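Local coordinates for sugar ABC transporter substrate-binding protein (PDB 5U2P), which probably binds a small solute, possibly a sugar, in the periplasm and delivers it to an ABC transporter, although it remains an orphan whose ligand is not established, at residues A[36-40]-A[72-76]; A[108-114]-A[127-131]; A[181-185]-A[246-251]; A[217-221]-A[410-414]. One frame throughout, in Å; residues are numbered along the deposited sequence.

How the interactions relate
Interactions 1 and 2 belong to the half of the protein built on the five-stranded sheet. Interaction 1 packs a helix on an inner strand, and interaction 2 joins two parts of the loop that runs into edge strand 131-132. Interaction 3 lies in the other half, just past strand 178-181, and interaction 4 is nearer to it (centres about 26 Å apart) than to the first two. Three contacts are buried, whereas interaction 3 is partly exposed. Interaction 1 has no hydrogen bond across it and relies on an aromatic face. Interaction 2 adds backbone and serine bonds, interaction 3 rests on one backbone bond, and interaction 4 on a glutamine amide with ring contacts.

Interaction 1: A[36-40]-A[72-76]; sequences VLIRE and YPTVL
The hydroxyl OH of Tyr72 reaches the backbone of strand 36-39, where it lies 3.4 Å from Leu37 O; its hydrogen bond, however, is to Glu90 O on the neighbouring strand. With CG anti to the backbone N (chi1 -178°), Tyr72 points its ring from the helix to the strand. The isobutyl group of Leu37 runs past it in the opposite direction, bringing CD2 to 3.6 Å from Tyr72 CE2, while the same methyl meets Leu76 CD1 at 4.0 Å, one helical turn further on.

The helix and the strand are nearly antiparallel: the axes of strand 36-39 and helix 72-76 run 158° apart and approach to 9.5 Å. This fits a beta-alpha-beta crossover, which in such sheets is as a rule right-handed: helix 72-81 links the parallel strands 61-67 and 88-92 and passes over strand 33-39, which lies between them in the sheet. The 2-1-3 order of these strands is as in the alpha/beta lobes of periplasmic binding proteins.

Arg39 closes the other side of the ring. Its CG stands over the face, 3.9 Å from the centroid of the Tyr72 ring and 29° off the normal, a CH-pi contact. Further out, the guanidinium is inclined to the ring rather than stacked on it, with Tyr72 CD1 over one of its faces, near the rim. Arg39 NH2 approaches Pro73 CG to 3.7 Å and makes a weak hydrogen bond to Ser92 OG, whereas Arg39 NE is buried with no polar partner.

Interaction 2: A[108-114]-A[127-131]; sequences LSKEAWI and KTFAL
Trp113 and Leu131 meet where the loop after helix 101-104 folds back beside the start of strand 131-132, the edge strand of the five-stranded sheet. Two type I turns in succession, Leu108 to Glu111 and Glu111 to Ile114, curl the first segment and present the indole to the second. The indole is gripped on both faces: Glu111 CB lies over one and Leu131 CD1 over the other, the latter 4.2 Å from the centroid of the six-membered ring and almost straight above it. Trp113 holds CG between its backbone N and carbonyl carbon (chi1 46°), which turns the ring toward the edge strand and brings CH2 within 3.8 Å of Leu131 CB. Helix 318-329 packs against both residues through Ala329.

Ile114 and Thr128 approach tip to tip, the methyls Ile114 CD1 and Thr128 CG2 being 3.7 Å apart; Thr128 OG1 is hydrogen-bonded to Pro121 O. Leu108 instead extends alongside the backbone, its CD1 3.7 Å from Ala130 CA.

Two hydrogen bonds hold the polar end of the contact. Ser109 OG accepts the N-H of Thr128 at 2.7 Å, with an angle of 165° at hydrogen, and is also hydrogen-bonded to Asp107 OD1. Leu108 N donates to Thr128 O at 2.8 Å, nearly in line with the carbonyl (C=O...N 170°).

Interaction 3: A[181-185]-A[246-251]; sequences ALSTT and HRTARV
The flat group at the centre of this contact is the peptide carbonyl of Ala249, which Thr184 meets through its backbone. Thr184 N donates to Ala249 O over 2.9 Å, tilted 20° from the carbonyl plane and with an angle of 162° at hydrogen. The same oxygen is approached by Ser183 CA at 3.5 Å, a CA-H...O contact, and by the methyl Thr184 CG2, also at 3.5 Å. That methyl sits between the backbone N and the carbonyl carbon, with OG1 anti to the N (chi1 -169°), which turns it to the acceptor. Thr184 CB lies in addition 3.6 Å from Arg247 O.

The two partners are loops of the lobe containing the six-stranded sheet. Residues 181-185 leave strand 178-181, which pairs in parallel with strand 263-267, and residues 246-251 lead into helix 251-258. A type I turn from His246 to Ala249, closed by Ala249 N to His246 O at 2.8 Å, shapes the second loop; Arg250 follows as the N-cap residue, its N bonded to Glu253 OE1. On the sheet side, Ser183 OG is hydrogen-bonded to Tyr266 OH and touches Val251 CG2 at 3.9 Å.

Since the only hydrogen bond across the two segments is between main-chain atoms, with a methyl and a CA-H packed round its acceptor, the fit probably depends more on where the turn places the Ala249 carbonyl than on any matched pair of polar side chains.

Interaction 4: A[217-221]-A[410-414]; sequences SIDWT and LHRAQ
Gln414, on the C-terminal helix 406-417, lies against Asp219 and Trp220 of the loop that joins helices 191-214 and 227-238, where Asp219 forms an Asx turn. Gln414 CB packs at 4.2 Å from Thr221 CG2 and just as near to Trp220 CB. The chain sets out with Gln414 CG anti to the backbone N, 3.6 Å from Asp219 OD1, and then bends at chi2 (65°) to lay the amide over the carboxylate. The two planes are only 4° apart, a stacked pair in which Gln414 CD lies 3.3 Å from Asp219 OD1 and Gln414 NE2 3.4 Å from Asp219 CG, without a hydrogen bond between them. The tip oxygen, Gln414 OE1, takes the N-H of Trp220 at 2.9 Å (N to O), a donor that stands 61° out of the amide's carbonyl plane and not on a lone pair.

The Asp219 carboxylate is itself held by two donors. Asp219 OD1 accepts from both Thr221 N, which closes the Asx turn, and Thr221 OG1, 2.6 Å away, the two donors coming from the same face of its plane. Such gripping probably fixes the surface on which the amide rests.

Beside this, the Trp220 ring has Ala413 CB over one face and Ile218 CD1 over the opposite one, while Phe395 meets the indole edge-to-face. Leu410 CD2 reaches Trp220 O at 3.5 Å. At the outer end, Thr221 CG2 stands above the middle of the His411 ring, 3.8 Å from its centroid.

Interaction 1: A[36-40]-A[72-76]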
loop_
_atom_site.group_PDB
_atom_site.type_symbol
_atom_site.label_atom_id
_atom_site.label_comp_id
_atom_site.label_asym_id
_atom_site.label_seq_id
_atom_site.Cartn_x
_atom_site.Cartn_y
_atom_site.Cartn_z
ATOM N N VAL A 36 18.702 8.776 18.385
ATOM C CA VAL A 36 17.554 8.339 17.612
ATOM C C VAL A 36 16.250 8.749 18.287
ATOM O O VAL A 36 16.127 8.704 19.508
ATOM C CB VAL A 36 17.584 6.808 17.419
ATOM C CG1 VAL A 36 16.417 6.346 16.578
ATOM C CG2 VAL A 36 18.897 6.397 16.785
ATOM N N LEU A 37 15.283 9.161 17.476
ATOM C CA LEU A 37 13.918 9.413 17.934
ATOM C C LEU A 37 12.992 8.426 17.241
ATOM O O LEU A 37 13.029 8.292 16.019
ATOM C CB LEU A 37 13.472 10.840 17.601
ATOM C CG LEU A 37 12.249 11.379 18.330
ATOM C CD1 LEU A 37 12.615 11.795 19.745
ATOM C CD2 LEU A 37 11.641 12.539 17.548
ATOM N N ILE A 38 12.150 7.752 18.005
ATOM C CA ILE A 38 11.254 6.741 17.442
ATOM C C ILE A 38 9.917 6.694 18.183
ATOM O O ILE A 38 9.813 7.141 19.324
ATOM C CB ILE A 38 11.908 5.350 17.496
ATOM C CG1 ILE A 38 11.108 4.343 16.662
ATOM C CG2 ILE A 38 12.063 4.890 18.950
ATOM C CD1 ILE A 38 11.692 2.959 16.647
ATOM N N ARG A 39 8.890 6.171 17.520
ATOM C CA ARG A 39 7.592 5.962 18.151
ATOM C C ARG A 39 7.687 4.827 19.155
ATOM O O ARG A 39 8.304 3.797 18.889
ATOM C CB ARG A 39 6.510 5.643 17.111
ATOM C CG ARG A 39 6.041 6.834 16.273
ATOM C CD ARG A 39 4.965 6.411 15.280
ATOM N NE ARG A 39 4.807 7.354 14.170
ATOM C CZ ARG A 39 3.805 8.222 14.031
ATOM N NH1 ARG A 39 2.832 8.303 14.932
ATOM N NH2 ARG A 39 3.777 9.020 12.972
ATOM N N GLU A 40 7.070 5.032 20.309
ATOM C CA GLU A 40 7.054 4.045 21.378
ATOM C C GLU A 40 6.697 2.649 20.861
ATOM O O GLU A 40 7.463 1.703 21.034
ATOM C CB GLU A 40 6.062 4.489 22.457
ATOM C CG GLU A 40 5.955 3.572 23.662
ATOM C CD GLU A 40 4.946 4.079 24.676
ATOM O OE1 GLU A 40 4.019 4.815 24.277
ATOM O OE2 GLU A 40 5.084 3.746 25.871
ATOM N N TYR A 72 3.858 11.629 18.599
ATOM C CA TYR A 72 5.132 11.617 17.887
ATOM C C TYR A 72 5.225 12.689 16.791
ATOM O O TYR A 72 6.229 13.389 16.718
ATOM C CB TYR A 72 5.414 10.235 17.280
ATOM C CG TYR A 72 6.757 10.204 16.591
ATOM C CD1 TYR A 72 6.861 10.384 15.221
ATOM C CD2 TYR A 72 7.920 10.028 17.322
ATOM C CE1 TYR A 72 8.091 10.378 14.593
ATOM C CE2 TYR A 72 9.160 10.012 16.704
ATOM C CZ TYR A 72 9.245 10.200 15.347
ATOM O OH TYR A 72 10.491 10.198 14.751
ATOM N N PRO A 73 4.191 12.822 15.943
ATOM C CA PRO A 73 4.314 13.835 14.885
ATOM C C PRO A 73 4.458 15.245 15.453
ATOM O O PRO A 73 5.266 16.020 14.952
ATOM C CB PRO A 73 3.015 13.679 14.097
ATOM C CG PRO A 73 2.565 12.274 14.380
ATOM C CD PRO A 73 2.963 12.022 15.798
ATOM N N THR A 74 3.700 15.555 16.502
ATOM C CA THR A 74 3.816 16.839 17.190
ATOM C C THR A 74 5.231 17.059 17.725
ATOM O O THR A 74 5.824 18.124 17.524
ATOM C CB THR A 74 2.825 16.937 18.373
ATOM O OG1 THR A 74 1.484 16.804 17.888
ATOM C CG2 THR A 74 2.967 18.271 19.092
ATOM N N VAL A 75 5.763 16.051 18.413
ATOM C CA VAL A 75 7.092 16.146 19.005
ATOM C C VAL A 75 8.179 16.278 17.950
ATOM O O VAL A 75 9.064 17.116 18.082
ATOM C CB VAL A 75 7.408 14.932 19.896
ATOM C CG1 VAL A 75 8.854 14.978 20.388
ATOM C CG2 VAL A 75 6.474 14.903 21.082
ATOM N N LEU A 76 8.135 15.443 16.919
ATOM C CA LEU A 76 9.148 15.512 15.869
ATOM C C LEU A 76 9.165 16.897 15.202
ATOM O O LEU A 76 10.232 17.481 14.997
ATOM C CB LEU A 76 8.904 14.431 14.824
ATOM C CG LEU A 76 9.814 14.445 13.596
ATOM C CD1 LEU A 76 11.262 14.293 13.989
ATOM C CD2 LEU A 76 9.395 13.368 12.623
#

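Interaction 2: A[108-114]-A[127-131]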
loop_
_atom_site.group_PDB
_atom_site.type_symbol
_atom_site.label_atom_id
_atom_site.label_comp_id
_atom_site.label_asym_id
_atom_site.label_seq_id
_atom_site.Cartn_x
_atom_site.Cartn_y
_atom_site.Cartn_z
ATOM N N LEU A 108 18.878 10.677 0.544
ATOM C CA LEU A 108 19.577 9.393 0.553
ATOM C C LEU A 108 19.558 8.736 -0.825
ATOM O O LEU A 108 19.969 7.576 -0.976
ATOM C CB LEU A 108 18.943 8.437 1.597
ATOM C CG LEU A 108 18.926 8.948 3.043
ATOM C CD1 LEU A 108 18.159 8.008 3.989
ATOM C CD2 LEU A 108 20.308 9.207 3.567
ATOM N N SER A 109 19.093 9.472 -1.833
ATOM C CA SER A 109 18.807 8.889 -3.147
ATOM C C SER A 109 20.038 8.284 -3.823
ATOM O O SER A 109 19.911 7.429 -4.706
ATOM C CB SER A 109 18.208 9.945 -4.084
ATOM O OG SER A 109 16.971 10.454 -3.592
ATOM N N LYS A 110 21.205 8.764 -3.429
ATOM C CA LYS A 110 22.483 8.347 -4.009
ATOM C C LYS A 110 23.250 7.355 -3.138
ATOM O O LYS A 110 24.379 6.997 -3.459
ATOM C CB LYS A 110 23.364 9.576 -4.260
ATOM C CG LYS A 110 22.675 10.678 -5.078
ATOM C CD LYS A 110 23.521 11.956 -5.193
ATOM C CE LYS A 110 23.570 12.747 -3.881
ATOM N NZ LYS A 110 22.259 13.372 -3.521
ATOM N N GLU A 111 22.667 6.905 -2.029
ATOM C CA GLU A 111 23.364 5.955 -1.169
ATOM C C GLU A 111 23.490 4.614 -1.890
ATOM O O GLU A 111 22.652 4.252 -2.736
ATOM C CB GLU A 111 22.639 5.785 0.177
ATOM C CG GLU A 111 22.601 7.056 1.024
ATOM C CD GLU A 111 23.976 7.638 1.295
ATOM O OE1 GLU A 111 24.758 6.994 2.013
ATOM O OE2 GLU A 111 24.280 8.746 0.795
ATOM N N ALA A 112 24.548 3.883 -1.560
ATOM C CA ALA A 112 24.878 2.646 -2.263
ATOM C C ALA A 112 23.837 1.554 -2.113
ATOM O O ALA A 112 23.794 0.641 -2.930
ATOM C CB ALA A 112 26.228 2.126 -1.787
ATOM N N TRP A 113 23.000 1.635 -1.083
ATOM C CA TRP A 113 21.998 0.594 -0.843
ATOM C C TRP A 113 20.654 0.839 -1.542
ATOM O O TRP A 113 19.789 -0.033 -1.535
ATOM C CB TRP A 113 21.774 0.414 0.663
ATOM C CG TRP A 113 21.614 1.691 1.460
ATOM C CD1 TRP A 113 22.592 2.347 2.132
ATOM C CD2 TRP A 113 20.402 2.422 1.703
ATOM N NE1 TRP A 113 22.076 3.450 2.770
ATOM C CE2 TRP A 113 20.735 3.517 2.521
ATOM C CE3 TRP A 113 19.072 2.262 1.300
ATOM C CZ2 TRP A 113 19.792 4.463 2.926
ATOM C CZ3 TRP A 113 18.134 3.200 1.713
ATOM C CH2 TRP A 113 18.503 4.284 2.518
ATOM N N ILE A 114 20.475 2.011 -2.155
ATOM C CA ILE A 114 19.207 2.310 -2.830
ATOM C C ILE A 114 18.822 1.259 -3.889
ATOM O O ILE A 114 17.653 0.880 -3.987
ATOM C CB ILE A 114 19.250 3.708 -3.458
ATOM C CG1 ILE A 114 19.275 4.772 -2.360
ATOM C CG2 ILE A 114 18.067 3.949 -4.386
ATOM C CD1 ILE A 114 18.001 4.853 -1.520
ATOM N N LYS A 127 12.787 11.476 -5.007
ATOM C CA LYS A 127 13.955 11.354 -4.120
ATOM C C LYS A 127 13.623 10.565 -2.862
ATOM O O LYS A 127 12.502 10.605 -2.374
ATOM C CB LYS A 127 14.480 12.738 -3.744
ATOM C CG LYS A 127 15.161 13.468 -4.899
ATOM C CD LYS A 127 16.036 14.605 -4.392
ATOM C CE LYS A 127 16.919 15.168 -5.501
ATOM N NZ LYS A 127 16.125 15.557 -6.702
ATOM N N THR A 128 14.610 9.844 -2.346
ATOM C CA THR A 128 14.415 8.945 -1.209
ATOM C C THR A 128 15.009 9.600 0.026
ATOM O O THR A 128 16.206 9.889 0.046
ATOM C CB THR A 128 15.117 7.573 -1.450
ATOM O OG1 THR A 128 14.545 6.927 -2.595
ATOM C CG2 THR A 128 14.986 6.657 -0.242
ATOM N N PHE A 129 14.195 9.825 1.057
ATOM C CA PHE A 129 14.654 10.534 2.256
ATOM C C PHE A 129 14.662 9.674 3.535
ATOM O O PHE A 129 14.906 10.187 4.626
ATOM C CB PHE A 129 13.783 11.785 2.486
ATOM C CG PHE A 129 14.134 12.947 1.591
ATOM C CD1 PHE A 129 15.271 13.700 1.827
ATOM C CD2 PHE A 129 13.326 13.284 0.517
ATOM C CE1 PHE A 129 15.594 14.778 1.012
ATOM C CE2 PHE A 129 13.650 14.350 -0.294
ATOM C CZ PHE A 129 14.784 15.088 -0.048
ATOM N N ALA A 130 14.433 8.371 3.421
ATOM C CA ALA A 130 14.534 7.517 4.591
ATOM C C ALA A 130 14.838 6.084 4.176
ATOM O O ALA A 130 14.490 5.654 3.069
ATOM C CB ALA A 130 13.244 7.562 5.393
ATOM N N LEU A 131 15.473 5.361 5.083
ATOM C CA LEU A 131 15.573 3.912 4.974
ATOM C C LEU A 131 14.272 3.272 5.474
ATOM O O LEU A 131 13.940 3.389 6.651
ATOM C CB LEU A 131 16.753 3.403 5.771
ATOM C CG LEU A 131 16.993 1.875 5.731
ATOM C CD1 LEU A 131 18.482 1.599 5.787
ATOM C CD2 LEU A 131 16.274 1.187 6.867
#

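Interaction 3: A[181-185]-A[246-251]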
loop_
_atom_site.group_PDB
_atom_site.type_symbol
_atom_site.label_atom_id
_atom_site.label_comp_id
_atom_site.label_asym_id
_atom_site.label_seq_id
_atom_site.Cartn_x
_atom_site.Cartn_y
_atom_site.Cartn_z
ATOM N N ALA A 181 -15.952 -10.952 -4.722
ATOM C CA ALA A 181 -16.185 -10.379 -3.417
ATOM C C ALA A 181 -15.252 -9.205 -3.099
ATOM O O ALA A 181 -14.063 -9.179 -3.491
ATOM C CB ALA A 181 -16.039 -11.467 -2.352
ATOM N N LEU A 182 -15.820 -8.243 -2.381
ATOM C CA LEU A 182 -15.144 -7.029 -1.912
ATOM C C LEU A 182 -15.462 -6.840 -0.447
ATOM O O LEU A 182 -16.555 -7.194 0.003
ATOM C CB LEU A 182 -15.605 -5.801 -2.711
ATOM C CG LEU A 182 -15.477 -5.891 -4.228
ATOM C CD1 LEU A 182 -16.113 -4.679 -4.876
ATOM C CD2 LEU A 182 -14.008 -6.001 -4.669
ATOM N N SER A 183 -14.514 -6.289 0.299
ATOM C CA SER A 183 -14.706 -6.016 1.710
ATOM C C SER A 183 -14.711 -4.525 2.006
ATOM O O SER A 183 -14.107 -3.708 1.295
ATOM C CB SER A 183 -13.622 -6.723 2.536
ATOM O OG SER A 183 -12.339 -6.273 2.214
ATOM N N THR A 184 -15.389 -4.168 3.086
ATOM C CA THR A 184 -15.586 -2.769 3.420
ATOM C C THR A 184 -14.289 -2.118 3.870
ATOM O O THR A 184 -13.445 -2.770 4.480
ATOM C CB THR A 184 -16.648 -2.612 4.529
ATOM O OG1 THR A 184 -17.012 -1.234 4.649
ATOM C CG2 THR A 184 -16.135 -3.107 5.859
ATOM N N THR A 185 -14.143 -0.830 3.562
ATOM C CA THR A 185 -13.026 -0.038 4.036
ATOM C C THR A 185 -13.536 1.226 4.717
ATOM O O THR A 185 -14.725 1.541 4.644
ATOM C CB THR A 185 -12.093 0.407 2.899
ATOM O OG1 THR A 185 -12.755 1.439 2.159
ATOM C CG2 THR A 185 -11.739 -0.760 1.965
ATOM N N HIS A 246 -23.548 -6.163 -0.648
ATOM C CA HIS A 246 -22.544 -6.935 0.080
ATOM C C HIS A 246 -21.276 -6.127 0.320
ATOM O O HIS A 246 -20.415 -6.548 1.091
ATOM C CB HIS A 246 -22.181 -8.221 -0.680
ATOM C CG HIS A 246 -23.310 -9.196 -0.809
ATOM N ND1 HIS A 246 -24.629 -8.803 -0.891
ATOM C CD2 HIS A 246 -23.315 -10.550 -0.887
ATOM C CE1 HIS A 246 -25.399 -9.872 -1.006
ATOM N NE2 HIS A 246 -24.626 -10.944 -1.007
ATOM N N ARG A 247 -21.153 -4.972 -0.331
ATOM C CA ARG A 247 -19.908 -4.225 -0.257
ATOM C C ARG A 247 -19.572 -3.782 1.175
ATOM O O ARG A 247 -18.422 -3.462 1.461
ATOM C CB ARG A 247 -19.953 -2.998 -1.182
ATOM C CG ARG A 247 -18.638 -2.198 -1.197
ATOM C CD ARG A 247 -18.609 -1.100 -2.263
ATOM N NE ARG A 247 -19.531 -0.000 -1.973
ATOM C CZ ARG A 247 -19.276 0.996 -1.128
ATOM N NH1 ARG A 247 -18.125 1.036 -0.468
ATOM N NH2 ARG A 247 -20.178 1.953 -0.934
ATOM N N THR A 248 -20.561 -3.776 2.072
ATOM C CA THR A 248 -20.325 -3.405 3.474
ATOM C C THR A 248 -19.875 -4.609 4.316
ATOM O O THR A 248 -19.780 -4.523 5.551
ATOM C CB THR A 248 -21.586 -2.784 4.122
ATOM O OG1 THR A 248 -21.319 -2.462 5.490
ATOM C CG2 THR A 248 -22.759 -3.724 4.066
ATOM N N ALA A 249 -19.591 -5.721 3.642
ATOM C CA ALA A 249 -19.165 -6.942 4.312
ATOM C C ALA A 249 -17.834 -6.735 4.991
ATOM O O ALA A 249 -16.890 -6.213 4.388
ATOM C CB ALA A 249 -19.064 -8.102 3.331
ATOM N N ARG A 250 -17.762 -7.168 6.240
ATOM C CA ARG A 250 -16.543 -7.049 7.019
ATOM C C ARG A 250 -15.506 -8.066 6.547
ATOM O O ARG A 250 -15.847 -9.090 5.975
ATOM C CB ARG A 250 -16.839 -7.250 8.504
ATOM C CG ARG A 250 -17.653 -6.121 9.120
ATOM C CD ARG A 250 -18.265 -6.539 10.450
ATOM N NE ARG A 250 -17.255 -6.936 11.430
ATOM C CZ ARG A 250 -17.533 -7.428 12.635
ATOM N NH1 ARG A 250 -18.796 -7.588 13.016
ATOM N NH2 ARG A 250 -16.549 -7.765 13.460
ATOM N N VAL A 251 -14.238 -7.769 6.791
ATOM C CA VAL A 251 -13.169 -8.692 6.435
ATOM C C VAL A 251 -13.412 -10.064 7.056
ATOM O O VAL A 251 -13.192 -11.103 6.406
ATOM C CB VAL A 251 -11.786 -8.126 6.871
ATOM C CG1 VAL A 251 -10.712 -9.212 6.820
ATOM C CG2 VAL A 251 -11.401 -6.974 5.984
#

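Interaction 4: A[217-221]-A[410-414]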
loop_
_atom_site.group_PDB
_atom_site.type_symbol
_atom_site.label_atom_id
_atom_site.label_comp_id
_atom_site.label_asym_id
_atom_site.label_seq_id
_atom_site.Cartn_x
_atom_site.Cartn_y
_atom_site.Cartn_z
ATOM N N SER A 217 -9.613 22.041 -5.627
ATOM C CA SER A 217 -9.536 22.652 -6.946
ATOM C C SER A 217 -10.071 21.731 -8.042
ATOM O O SER A 217 -10.300 22.171 -9.168
ATOM C CB SER A 217 -8.090 23.042 -7.262
ATOM O OG SER A 217 -7.281 21.903 -7.522
ATOM N N ILE A 218 -10.273 20.456 -7.712
ATOM C CA ILE A 218 -10.687 19.469 -8.703
ATOM C C ILE A 218 -12.046 19.817 -9.304
ATOM O O ILE A 218 -12.924 20.330 -8.612
ATOM C CB ILE A 218 -10.748 18.054 -8.096
ATOM C CG1 ILE A 218 -10.983 17.003 -9.186
ATOM C CG2 ILE A 218 -11.815 17.953 -7.011
ATOM C CD1 ILE A 218 -10.652 15.601 -8.715
ATOM N N ASP A 219 -12.189 19.564 -10.602
ATOM C CA ASP A 219 -13.497 19.549 -11.257
ATOM C C ASP A 219 -13.710 18.178 -11.901
ATOM O O ASP A 219 -13.088 17.863 -12.925
ATOM C CB ASP A 219 -13.604 20.666 -12.301
ATOM C CG ASP A 219 -15.011 20.803 -12.867
ATOM O OD1 ASP A 219 -15.724 19.779 -12.957
ATOM O OD2 ASP A 219 -15.406 21.935 -13.221
ATOM N N TRP A 220 -14.558 17.361 -11.282
ATOM C CA TRP A 220 -14.719 15.971 -11.693
ATOM C C TRP A 220 -15.170 15.822 -13.144
ATOM O O TRP A 220 -14.872 14.805 -13.770
ATOM C CB TRP A 220 -15.692 15.242 -10.744
ATOM C CG TRP A 220 -15.042 14.969 -9.394
ATOM C CD1 TRP A 220 -15.212 15.682 -8.242
ATOM C CD2 TRP A 220 -14.088 13.942 -9.087
ATOM N NE1 TRP A 220 -14.428 15.165 -7.240
ATOM C CE2 TRP A 220 -13.733 14.092 -7.730
ATOM C CE3 TRP A 220 -13.507 12.907 -9.825
ATOM C CZ2 TRP A 220 -12.826 13.245 -7.098
ATOM C CZ3 TRP A 220 -12.604 12.070 -9.195
ATOM C CH2 TRP A 220 -12.269 12.247 -7.849
ATOM N N THR A 221 -15.855 16.822 -13.698
ATOM C CA THR A 221 -16.349 16.702 -15.069
ATOM C C THR A 221 -15.221 16.851 -16.077
ATOM O O THR A 221 -15.404 16.634 -17.274
ATOM C CB THR A 221 -17.450 17.738 -15.369
ATOM O OG1 THR A 221 -16.949 19.059 -15.148
ATOM C CG2 THR A 221 -18.652 17.491 -14.468
ATOM N N LEU A 410 -19.664 11.495 -12.831
ATOM C CA LEU A 410 -18.733 12.598 -12.643
ATOM C C LEU A 410 -19.492 13.883 -12.325
ATOM O O LEU A 410 -19.022 14.686 -11.530
ATOM C CB LEU A 410 -17.834 12.782 -13.866
ATOM C CG LEU A 410 -16.856 11.644 -14.151
ATOM C CD1 LEU A 410 -16.225 11.851 -15.527
ATOM C CD2 LEU A 410 -15.778 11.536 -13.065
ATOM N N HIS A 411 -20.660 14.085 -12.936
ATOM C CA HIS A 411 -21.454 15.270 -12.626
ATOM C C HIS A 411 -21.926 15.240 -11.182
ATOM O O HIS A 411 -21.934 16.265 -10.497
ATOM C CB HIS A 411 -22.666 15.376 -13.550
ATOM C CG HIS A 411 -22.379 16.103 -14.818
ATOM N ND1 HIS A 411 -21.909 15.470 -15.946
ATOM C CD2 HIS A 411 -22.480 17.414 -15.131
ATOM C CE1 HIS A 411 -21.747 16.363 -16.908
ATOM N NE2 HIS A 411 -22.078 17.549 -16.436
ATOM N N ARG A 412 -22.337 14.065 -10.731
ATOM C CA ARG A 412 -22.855 13.918 -9.381
ATOM C C ARG A 412 -21.734 14.216 -8.392
ATOM O O ARG A 412 -21.941 14.906 -7.394
ATOM C CB ARG A 412 -23.418 12.517 -9.155
ATOM C CG ARG A 412 -24.783 12.253 -9.783
ATOM C CD ARG A 412 -25.328 10.872 -9.412
ATOM N NE ARG A 412 -26.628 10.614 -10.037
ATOM C CZ ARG A 412 -27.139 9.402 -10.257
ATOM N NH1 ARG A 412 -26.464 8.316 -9.913
ATOM N NH2 ARG A 412 -28.328 9.270 -10.834
ATOM N N ALA A 413 -20.538 13.709 -8.685
ATOM C CA ALA A 413 -19.377 13.969 -7.833
ATOM C C ALA A 413 -19.126 15.470 -7.717
ATOM O O ALA A 413 -18.856 15.980 -6.632
ATOM C CB ALA A 413 -18.137 13.260 -8.373
ATOM N N GLN A 414 -19.240 16.174 -8.837
ATOM C CA GLN A 414 -18.949 17.604 -8.870
ATOM C C GLN A 414 -20.062 18.405 -8.207
ATOM O O GLN A 414 -19.809 19.456 -7.622
ATOM C CB GLN A 414 -18.735 18.066 -10.314
ATOM C CG GLN A 414 -18.288 19.515 -10.465
ATOM C CD GLN A 414 -16.913 19.784 -9.870
ATOM O OE1 GLN A 414 -16.220 18.877 -9.425
ATOM N NE2 GLN A 414 -16.516 21.041 -9.868
#